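Local coordinates for protein DnaB intein (Synechocystis sp., PDB 1MI8) that probably excises itself from a DnaB replicative helicase precursor by protein splicing, with side-chain cyclization of an asparagine as one of its steps, at residues H145-V148 / I153-A156; L65-K70 / I95-K100; S8-A13 / V19-L24; H75-I80 / K84-L89. The protein carries 4 engineered substitutions. All coordinates share one frame; numbering follows the deposited sequence.

Contact 1: H145-V148 / I153-A156; sequences HNFV and IVHA. Engineered in segment 153-156: A156 (natural residue Asn).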
# COMPACT_ATOMS: atom_id res chain seq x y z
N HIS A 145 17.18 -17.19 -9.28
CA HIS A 145 17.20 -16.15 -8.23
C HIS A 145 15.85 -15.79 -7.56
O HIS A 145 15.61 -14.63 -7.24
CB HIS A 145 17.88 -14.86 -8.74
CG HIS A 145 19.31 -15.06 -9.16
ND1 HIS A 145 20.27 -15.57 -8.31
CD2 HIS A 145 19.93 -14.89 -10.36
CE1 HIS A 145 21.41 -15.72 -8.97
NE2 HIS A 145 21.23 -15.31 -10.21
N ASN A 146 14.95 -16.74 -7.40
CA ASN A 146 13.73 -16.40 -6.70
C ASN A 146 13.20 -17.68 -6.08
O ASN A 146 13.75 -18.77 -6.34
CB ASN A 146 12.72 -15.78 -7.66
CG ASN A 146 12.26 -16.77 -8.71
OD1 ASN A 146 11.32 -17.52 -8.49
ND2 ASN A 146 12.93 -16.76 -9.88
N PHE A 147 12.21 -17.56 -5.21
CA PHE A 147 11.64 -18.77 -4.57
C PHE A 147 10.27 -18.47 -4.04
O PHE A 147 9.89 -17.32 -3.87
CB PHE A 147 12.51 -19.29 -3.39
CG PHE A 147 12.84 -18.24 -2.31
CD1 PHE A 147 13.81 -17.26 -2.55
CD2 PHE A 147 12.16 -18.22 -1.08
CE1 PHE A 147 14.09 -16.27 -1.58
CE2 PHE A 147 12.42 -17.26 -0.12
CZ PHE A 147 13.38 -16.27 -0.34
N VAL A 148 9.54 -19.53 -3.71
CA VAL A 148 8.22 -19.41 -3.16
C VAL A 148 8.24 -19.41 -1.63
O VAL A 148 8.80 -20.32 -0.99
CB VAL A 148 7.39 -20.57 -3.61
CG1 VAL A 148 5.97 -20.52 -2.92
CG2 VAL A 148 7.36 -20.58 -5.17
N ILE A 153 5.61 -15.70 -4.94
CA ILE A 153 6.93 -15.69 -5.60
C ILE A 153 7.75 -14.51 -5.07
O ILE A 153 7.29 -13.37 -5.13
CB ILE A 153 6.82 -15.48 -7.11
CG1 ILE A 153 6.06 -16.66 -7.76
CG2 ILE A 153 8.22 -15.41 -7.71
CD1 ILE A 153 6.86 -17.91 -7.72
N VAL A 154 8.95 -14.77 -4.56
CA VAL A 154 9.77 -13.66 -4.09
C VAL A 154 11.23 -13.78 -4.61
O VAL A 154 11.73 -14.88 -4.83
CB VAL A 154 9.77 -13.59 -2.54
CG1 VAL A 154 8.31 -13.54 -2.03
CG2 VAL A 154 10.54 -14.80 -1.93
N HIS A 155 11.89 -12.64 -4.77
CA HIS A 155 13.24 -12.59 -5.29
C HIS A 155 14.25 -13.05 -4.26
O HIS A 155 14.10 -12.83 -3.05
CB HIS A 155 13.58 -11.15 -5.71
CG HIS A 155 14.71 -11.07 -6.68
ND1 HIS A 155 16.02 -11.31 -6.32
CD2 HIS A 155 14.72 -10.86 -8.02
CE1 HIS A 155 16.78 -11.26 -7.40
NE2 HIS A 155 16.02 -10.98 -8.44
N ALA A 156 15.31 -13.67 -4.73
CA ALA A 156 16.34 -14.15 -3.84
C ALA A 156 17.52 -13.18 -3.76
O ALA A 156 17.55 -12.12 -4.39
CB ALA A 156 16.80 -15.51 -4.28
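V154 sets its CG2 methyl over the F147 ring, 3.6 Å from the ring centroid and 14° off the normal. This is a CH-pi contact with one ring face. F147 CG sits between its backbone N and carbonyl carbon (chi1 53°), a setting that swings the ring over V154. A156 CA lies at the edge of the same ring, near its plane, and A156 CB is 3.9 Å from F147 CD1. A156 is an engineered substitution for the natural Asn.

N146, V148, I153 and H155 occupy the other face of the hairpin. There V148 CG2 meets I153 CD1 at 3.7 Å. N146 OD1 lies near I153 CG2, but its hydrogen bond comes from I35 N.

H145 O stands over the centre of the H155 imidazole. In the ring plane, H155 ND1 donates to A156 O at 2.6 Å, on a lone pair of that carbonyl. The bond should limit rotation of the ring. Asparagine cyclization probably occurs at the position now held by A156, and H155 is placed consistently with a part in that C-terminal step.

The backbone ladder is short. F147 N bonds to V154 O at 2.7 Å, and V154 N to F147 O at 2.8 Å. A156 N reaches H145 O at 2.7 Å, from above the carbonyl plane.

The hairpin lies close to the centre of the all-beta fold. F147 packs on I32 of strand 31-36 and L139 of strand 120-140. The 153-156 edge bonds through its backbone to A96 and R76, and W83 meets the H155 ring edge-to-face.

Contact 2: L65-K70 / I95-K100; sequences LGRTIK and IALPRK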
# COMPACT_ATOMS: atom_id res chain seq x y z
N LEU A 65 -6.34 -13.16 -2.74
CA LEU A 65 -6.58 -14.56 -2.34
C LEU A 65 -6.40 -14.75 -0.84
O LEU A 65 -6.87 -15.73 -0.25
CB LEU A 65 -5.61 -15.50 -3.05
CG LEU A 65 -6.09 -16.13 -4.33
CD1 LEU A 65 -4.99 -16.92 -4.88
CD2 LEU A 65 -7.36 -16.97 -4.10
N GLY A 66 -5.69 -13.82 -0.22
CA GLY A 66 -5.41 -13.92 1.19
C GLY A 66 -3.96 -14.32 1.45
O GLY A 66 -3.54 -14.47 2.61
N ARG A 67 -3.15 -14.50 0.40
CA ARG A 67 -1.77 -14.85 0.66
C ARG A 67 -1.10 -13.63 1.25
O ARG A 67 -1.40 -12.50 0.85
CB ARG A 67 -1.12 -15.37 -0.62
CG ARG A 67 -1.67 -16.75 -0.87
CD ARG A 67 -1.03 -17.59 -1.98
NE ARG A 67 -2.13 -18.41 -2.48
CZ ARG A 67 -2.07 -19.31 -3.45
NH1 ARG A 67 -0.90 -19.56 -4.06
NH2 ARG A 67 -3.22 -19.91 -3.80
N THR A 68 -0.23 -13.86 2.22
CA THR A 68 0.41 -12.77 2.94
C THR A 68 1.83 -13.12 3.35
O THR A 68 2.14 -14.28 3.66
CB THR A 68 -0.33 -12.49 4.26
OG1 THR A 68 -1.75 -12.39 4.00
CG2 THR A 68 0.14 -11.21 4.86
N ILE A 69 2.65 -12.08 3.45
CA ILE A 69 4.02 -12.26 3.83
C ILE A 69 4.55 -10.97 4.43
O ILE A 69 4.07 -9.88 4.14
CB ILE A 69 4.90 -12.73 2.60
CG1 ILE A 69 6.22 -13.28 3.12
CG2 ILE A 69 5.21 -11.52 1.60
CD1 ILE A 69 7.11 -13.87 1.97
N LYS A 70 5.52 -11.10 5.32
CA LYS A 70 6.12 -9.96 5.95
C LYS A 70 7.49 -9.82 5.31
O LYS A 70 8.24 -10.81 5.26
CB LYS A 70 6.25 -10.20 7.43
CG LYS A 70 4.97 -9.96 8.20
CD LYS A 70 5.25 -10.16 9.72
CE LYS A 70 5.57 -11.65 10.08
NZ LYS A 70 6.08 -11.67 11.53
N ILE A 95 0.64 -9.44 -8.44
CA ILE A 95 1.94 -10.13 -8.30
C ILE A 95 1.79 -11.64 -8.50
O ILE A 95 0.72 -12.24 -8.36
CB ILE A 95 2.63 -9.87 -6.95
CG1 ILE A 95 1.82 -10.51 -5.83
CG2 ILE A 95 2.77 -8.33 -6.76
CD1 ILE A 95 2.54 -10.43 -4.42
N ALA A 96 2.90 -12.23 -8.89
CA ALA A 96 2.94 -13.62 -9.23
C ALA A 96 2.86 -14.58 -8.02
O ALA A 96 3.65 -14.44 -7.04
CB ALA A 96 4.22 -13.86 -10.00
N LEU A 97 1.89 -15.50 -8.08
CA LEU A 97 1.72 -16.58 -7.07
C LEU A 97 1.76 -17.92 -7.82
O LEU A 97 1.23 -18.04 -8.91
CB LEU A 97 0.35 -16.55 -6.37
CG LEU A 97 -0.17 -15.23 -5.82
CD1 LEU A 97 -1.48 -15.56 -5.12
CD2 LEU A 97 0.87 -14.58 -4.90
N PRO A 98 2.35 -18.94 -7.21
CA PRO A 98 2.38 -20.24 -7.91
C PRO A 98 0.93 -20.73 -8.01
O PRO A 98 0.17 -20.63 -7.07
CB PRO A 98 3.25 -21.10 -6.98
CG PRO A 98 3.28 -20.30 -5.62
CD PRO A 98 3.25 -18.89 -6.04
N ARG A 99 0.50 -21.23 -9.15
CA ARG A 99 -0.88 -21.66 -9.16
C ARG A 99 -1.20 -23.02 -8.58
O ARG A 99 -1.94 -23.13 -7.61
CB ARG A 99 -1.49 -21.59 -10.55
CG ARG A 99 -2.97 -21.92 -10.46
CD ARG A 99 -3.67 -21.76 -11.77
NE ARG A 99 -3.03 -22.46 -12.88
CZ ARG A 99 -2.86 -23.78 -12.99
NH1 ARG A 99 -3.28 -24.62 -12.05
NH2 ARG A 99 -2.33 -24.28 -14.12
N LYS A 100 -0.65 -24.07 -9.17
CA LYS A 100 -0.92 -25.43 -8.73
C LYS A 100 -0.48 -25.73 -7.29
O LYS A 100 -1.33 -25.79 -6.37
CB LYS A 100 -0.25 -26.40 -9.70
CG LYS A 100 -0.76 -26.17 -11.12
CD LYS A 100 -0.11 -27.10 -12.14
CE LYS A 100 -0.71 -28.50 -12.05
NZ LYS A 100 -2.19 -28.43 -12.37
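The backbones of R67 and L97 stay well apart, 8.7 Å between their CA atoms. No backbone-to-backbone bond joins them, and the side chains of L65, R67 and L97 with the carbonyl of P98 make the contact. R67 and L97 carry it between them. The CG of R67 is anti to the carbonyl carbon (chi1 -74°), which sends the chain toward L97, and a bend at chi3 turns the guanidinium across the leucine. R67 CD touches L97 CD1 at 3.8 Å. The same methyl lies over one face of the guanidinium, 3.9 Å from R67 NE.

P98 O lies at the guanidinium edge, near its plane. R67 NH1 gives it a weak hydrogen bond of 3.4 Å, with an angle of 141° at the hydrogen. A second weak bond runs from this nitrogen to D151 O. Two weak bonds thus engage R67 NH1, while carbon packing places the rest. With an alanine in place of R67, the L97 methyl would probably lose its cover and P98 O this donor.

L65 adds a smaller apolar touch, its CD1 3.8 Å from L97 CD1, as the two leucines slide past each other in opposite directions.

The contact joins the loop leading into strand 68-71 to the end of strand 94-98. I152 of strand 152-155 touches both R67 and L97. Beyond them, I69 bonds to L61 of the long strand 41-63, and A96 bonds to L78 and I153.

Contact 3: S8-A13 / V19-L24; sequences SLISLA and VSIKDL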
# COMPACT_ATOMS: atom_id res chain seq x y z
N SER A 8 8.34 -16.68 7.59
CA SER A 8 7.94 -17.08 6.23
C SER A 8 8.19 -18.58 5.95
O SER A 8 9.25 -19.13 6.20
CB SER A 8 8.66 -16.22 5.17
OG SER A 8 8.57 -14.81 5.44
N LEU A 9 7.18 -19.23 5.44
CA LEU A 9 7.24 -20.64 5.14
C LEU A 9 7.72 -20.94 3.72
O LEU A 9 7.06 -20.58 2.71
CB LEU A 9 5.86 -21.24 5.36
CG LEU A 9 5.48 -21.90 6.70
CD1 LEU A 9 6.35 -21.42 7.79
CD2 LEU A 9 3.98 -21.74 6.98
N ILE A 10 8.87 -21.62 3.65
CA ILE A 10 9.48 -21.98 2.39
C ILE A 10 8.98 -23.30 1.84
O ILE A 10 9.02 -24.33 2.53
CB ILE A 10 11.01 -22.05 2.53
CG1 ILE A 10 11.54 -20.72 3.09
CG2 ILE A 10 11.62 -22.37 1.17
CD1 ILE A 10 10.99 -19.44 2.34
N SER A 11 8.51 -23.27 0.59
CA SER A 11 8.00 -24.46 -0.06
C SER A 11 9.13 -25.32 -0.52
O SER A 11 9.96 -24.86 -1.30
CB SER A 11 7.13 -24.11 -1.26
OG SER A 11 5.79 -23.84 -0.89
N LEU A 12 9.18 -26.57 -0.04
CA LEU A 12 10.24 -27.52 -0.39
C LEU A 12 9.74 -28.36 -1.57
O LEU A 12 8.78 -29.15 -1.44
CB LEU A 12 10.56 -28.41 0.82
CG LEU A 12 11.10 -27.58 1.98
CD1 LEU A 12 11.22 -28.47 3.28
CD2 LEU A 12 12.45 -27.01 1.62
N ALA A 13 10.38 -28.17 -2.71
CA ALA A 13 10.00 -28.84 -3.95
C ALA A 13 10.03 -30.38 -3.94
O ALA A 13 9.16 -31.03 -4.53
CB ALA A 13 10.87 -28.35 -5.07
N VAL A 19 8.73 -25.25 5.68
CA VAL A 19 9.35 -25.02 6.96
C VAL A 19 9.78 -23.56 6.93
O VAL A 19 10.15 -23.02 5.87
CB VAL A 19 10.54 -26.02 7.18
CG1 VAL A 19 10.31 -27.30 6.35
CG2 VAL A 19 11.83 -25.36 6.90
N SER A 20 9.68 -22.87 8.07
CA SER A 20 10.05 -21.47 8.11
C SER A 20 11.48 -21.29 7.61
O SER A 20 12.30 -22.20 7.77
CB SER A 20 9.93 -20.93 9.55
OG SER A 20 10.82 -21.64 10.38
N ILE A 21 11.76 -20.15 6.99
CA ILE A 21 13.11 -19.87 6.51
C ILE A 21 14.07 -19.79 7.73
O ILE A 21 15.25 -20.18 7.63
CB ILE A 21 13.19 -18.56 5.65
CG1 ILE A 21 14.59 -18.40 5.06
CG2 ILE A 21 12.71 -17.40 6.43
CD1 ILE A 21 14.74 -17.31 4.01
N LYS A 22 13.57 -19.28 8.87
CA LYS A 22 14.41 -19.26 10.11
C LYS A 22 14.87 -20.71 10.42
O LYS A 22 16.06 -20.97 10.68
CB LYS A 22 13.63 -18.76 11.31
CG LYS A 22 14.44 -18.65 12.65
CD LYS A 22 13.62 -19.25 13.81
CE LYS A 22 14.24 -19.03 15.22
NZ LYS A 22 13.94 -17.64 15.74
N ASP A 23 13.93 -21.65 10.36
CA ASP A 23 14.24 -23.04 10.61
C ASP A 23 15.12 -23.63 9.54
O ASP A 23 15.59 -24.74 9.70
CB ASP A 23 12.97 -23.88 10.75
CG ASP A 23 12.28 -23.67 12.07
OD1 ASP A 23 12.86 -23.01 12.95
OD2 ASP A 23 11.15 -24.17 12.24
N LEU A 24 15.36 -22.93 8.43
CA LEU A 24 16.23 -23.50 7.41
C LEU A 24 17.63 -22.85 7.40
O LEU A 24 18.42 -23.12 6.53
CB LEU A 24 15.61 -23.35 6.02
CG LEU A 24 14.34 -24.14 5.70
CD1 LEU A 24 13.60 -23.52 4.52
CD2 LEU A 24 14.69 -25.60 5.44
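S8-A13 and V19-L24 belong to the beta hairpin of strands 9-12 and 17-20, near the start of the chain, in the intein fold. I10 and V19 are its antiparallel hydrogen-bonded pair: I10 N reaches V19 O at 2.9 Å, and V19 N returns a longer bond of 3.3 Å to I10 O. L9 and S20 form the adjacent non-hydrogen-bonded pair. I21 N closes the ladder on S8 O at 2.8 Å, arriving nearly along the C=O axis.

I10 is the main apolar side chain. Its CG1, anti to the carbonyl carbon (chi1 -54°), packs on I21 CB at 3.7 Å. L24 CD1 approaches I10 CB at 3.6 Å. I21 comes just before the 3-10 segment 22-24, and L24 is its last residue. Farther along, L12 and V19 cross at about a right angle, and L12 CD1 meets V19 CG1 at 3.4 Å, tighter than usual for two methyls.

S20 ends the strand. Its OG accepts from D23 N at 3.1 Å, an ST motif. On the other strand, S8 OG bonds to S5 O.

The chemistry divides by layer. Main-chain bonds set the register, and I10, I21 and L24 provide an apolar side that continues onto F147 and L139. The S20 hydroxyl satisfies a turn amide, so the strand can pass directly into the 3-10 segment with its D23 N-H engaged.

Contact 4: H75-I80 / K84-L89; sequences HRFLTI and KRLDEL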
# COMPACT_ATOMS: atom_id res chain seq x y z
N HIS A 75 12.50 -5.67 -0.47
CA HIS A 75 12.40 -7.00 -1.05
C HIS A 75 11.52 -6.94 -2.30
O HIS A 75 10.44 -6.33 -2.28
CB HIS A 75 11.79 -8.01 -0.07
CG HIS A 75 12.16 -9.43 -0.38
ND1 HIS A 75 13.32 -10.01 0.08
CD2 HIS A 75 11.57 -10.36 -1.17
CE1 HIS A 75 13.43 -11.23 -0.41
NE2 HIS A 75 12.38 -11.47 -1.17
N ARG A 76 11.94 -7.60 -3.37
CA ARG A 76 11.19 -7.61 -4.63
C ARG A 76 10.21 -8.78 -4.91
O ARG A 76 10.46 -9.95 -4.55
CB ARG A 76 12.18 -7.54 -5.77
CG ARG A 76 13.01 -6.29 -5.70
CD ARG A 76 14.13 -6.36 -6.74
NE ARG A 76 14.51 -5.02 -7.14
CZ ARG A 76 15.21 -4.17 -6.39
NH1 ARG A 76 15.62 -4.51 -5.18
NH2 ARG A 76 15.49 -2.97 -6.88
N PHE A 77 9.08 -8.42 -5.52
CA PHE A 77 8.01 -9.33 -5.90
C PHE A 77 7.78 -9.21 -7.41
O PHE A 77 8.10 -8.17 -8.03
CB PHE A 77 6.71 -8.97 -5.16
CG PHE A 77 6.83 -9.11 -3.69
CD1 PHE A 77 7.50 -8.14 -2.93
CD2 PHE A 77 6.35 -10.27 -3.06
CE1 PHE A 77 7.71 -8.33 -1.55
CE2 PHE A 77 6.54 -10.47 -1.68
CZ PHE A 77 7.22 -9.50 -0.93
N LEU A 78 7.22 -10.26 -7.99
CA LEU A 78 7.10 -10.26 -9.42
C LEU A 78 5.79 -9.72 -9.87
O LEU A 78 4.72 -10.29 -9.60
CB LEU A 78 7.38 -11.64 -9.99
CG LEU A 78 7.31 -11.72 -11.52
CD1 LEU A 78 8.40 -10.81 -12.23
CD2 LEU A 78 7.49 -13.16 -11.89
N THR A 79 5.91 -8.58 -10.56
CA THR A 79 4.79 -7.82 -11.10
C THR A 79 4.57 -8.14 -12.60
O THR A 79 5.46 -8.71 -13.24
CB THR A 79 5.12 -6.31 -10.88
OG1 THR A 79 4.62 -5.89 -9.60
CG2 THR A 79 4.69 -5.49 -11.92
N ILE A 80 3.39 -7.81 -13.13
CA ILE A 80 3.11 -8.02 -14.54
C ILE A 80 4.18 -7.25 -15.30
O ILE A 80 4.59 -7.69 -16.36
CB ILE A 80 1.71 -7.49 -14.96
CG1 ILE A 80 0.60 -8.39 -14.35
CG2 ILE A 80 1.57 -7.59 -16.46
CD1 ILE A 80 -0.83 -7.79 -14.34
N LYS A 84 9.46 -5.62 -8.67
CA LYS A 84 9.29 -4.30 -8.00
C LYS A 84 9.49 -4.48 -6.48
O LYS A 84 9.12 -5.51 -5.89
CB LYS A 84 7.87 -3.73 -8.25
CG LYS A 84 7.55 -3.26 -9.69
CD LYS A 84 6.22 -2.46 -9.67
CE LYS A 84 5.98 -1.71 -10.98
NZ LYS A 84 6.18 -2.67 -12.05
N ARG A 85 10.08 -3.47 -5.85
CA ARG A 85 10.33 -3.46 -4.41
C ARG A 85 8.98 -3.34 -3.73
O ARG A 85 8.04 -2.68 -4.27
CB ARG A 85 11.17 -2.20 -4.02
CG ARG A 85 12.65 -2.17 -4.47
CD ARG A 85 13.24 -0.71 -4.41
NE ARG A 85 13.06 -0.12 -3.09
CZ ARG A 85 14.05 0.06 -2.22
NH1 ARG A 85 15.29 -0.31 -2.54
NH2 ARG A 85 13.78 0.54 -0.99
N LEU A 86 8.86 -3.95 -2.56
CA LEU A 86 7.63 -3.87 -1.79
C LEU A 86 7.18 -2.36 -1.69
O LEU A 86 5.98 -2.01 -1.85
CB LEU A 86 7.86 -4.46 -0.35
CG LEU A 86 6.60 -4.65 0.51
CD1 LEU A 86 6.83 -5.70 1.58
CD2 LEU A 86 6.24 -3.34 1.12
N ASP A 87 8.16 -1.48 -1.46
CA ASP A 87 7.88 -0.03 -1.29
C ASP A 87 7.52 0.77 -2.52
O ASP A 87 7.25 1.98 -2.42
CB ASP A 87 9.00 0.71 -0.54
CG ASP A 87 10.31 0.84 -1.33
OD1 ASP A 87 11.28 1.29 -0.66
OD2 ASP A 87 10.41 0.52 -2.55
N GLU A 88 7.53 0.07 -3.64
CA GLU A 88 7.15 0.61 -4.92
C GLU A 88 5.78 0.04 -5.38
O GLU A 88 5.23 0.51 -6.39
CB GLU A 88 8.21 0.21 -5.94
CG GLU A 88 9.51 0.97 -5.77
CD GLU A 88 10.58 0.44 -6.71
OE1 GLU A 88 10.41 -0.70 -7.25
OE2 GLU A 88 11.60 1.15 -6.90
N LEU A 89 5.26 -0.98 -4.70
CA LEU A 89 3.99 -1.58 -5.09
C LEU A 89 2.83 -0.69 -4.71
O LEU A 89 2.91 0.05 -3.70
CB LEU A 89 3.78 -2.93 -4.39
CG LEU A 89 4.85 -3.99 -4.64
CD1 LEU A 89 4.62 -5.24 -3.73
CD2 LEU A 89 4.80 -4.35 -6.12
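Strands 76-79 and 82-85 form a tight antiparallel hairpin, followed by a 3-10 turn at 86-88. Backbone bonds come first. F77 N reaches K84 O at 2.9 Å, K84 N answers to F77 O at 3.0 Å, and L86 N extends the ladder to H75 O.

Apolar packing lies on the F77 side. L86 runs beside F77 in the same direction, with L86 CB 4.1 Å from F77 CE1. The L89 side chain runs at about a right angle to that of F77, with L89 CD1 4.2 Å from F77 CD1. The aliphatic chain of K84 passes T79. Its bend at chi4 (49°) brings K84 NZ beside T79 CG2, and that ammonium pairs with D81.

Charged groups occupy the R76 and R85 side. R85 CG lies over one face of the R76 guanidinium, 3.8 Å from R76 CZ, and the two guanidinium planes stand nearly perpendicular. E88 OE1 accepts from R85 N. R85 grips D87 side-on in its guanidinium plane, with R85 NE 2.8 Å from D87 OD2. A leucine in place of R85 would probably leave the D87 carboxylate without its mate and free to turn. The second bond of the grip joins R85 NH2 to D87 OD1 at 2.6 Å.

Contacts 1 and 4 are largely buried, while contacts 2 and 3 are only partly so. Contacts 1, 3 and 4 each hold one hairpin by a backbone ladder. Contact 2 joins separate elements by side-chain packing and one weak side-chain-to-backbone bond. Contact 1 lies nearest the centre of the chain and touches the other three: A96 of contact 2 and R76 of contact 4 bond to its second strand, and I10 of contact 3 packs on F147. Contacts 3 and 4 lie on opposite sides of that centre and do not touch. Aromatic and imidazole groups mark contact 1, arginine over leucine contact 2, aliphatic packing contact 3; contact 4 adds a partly exposed arginine-aspartate pair within its second segment.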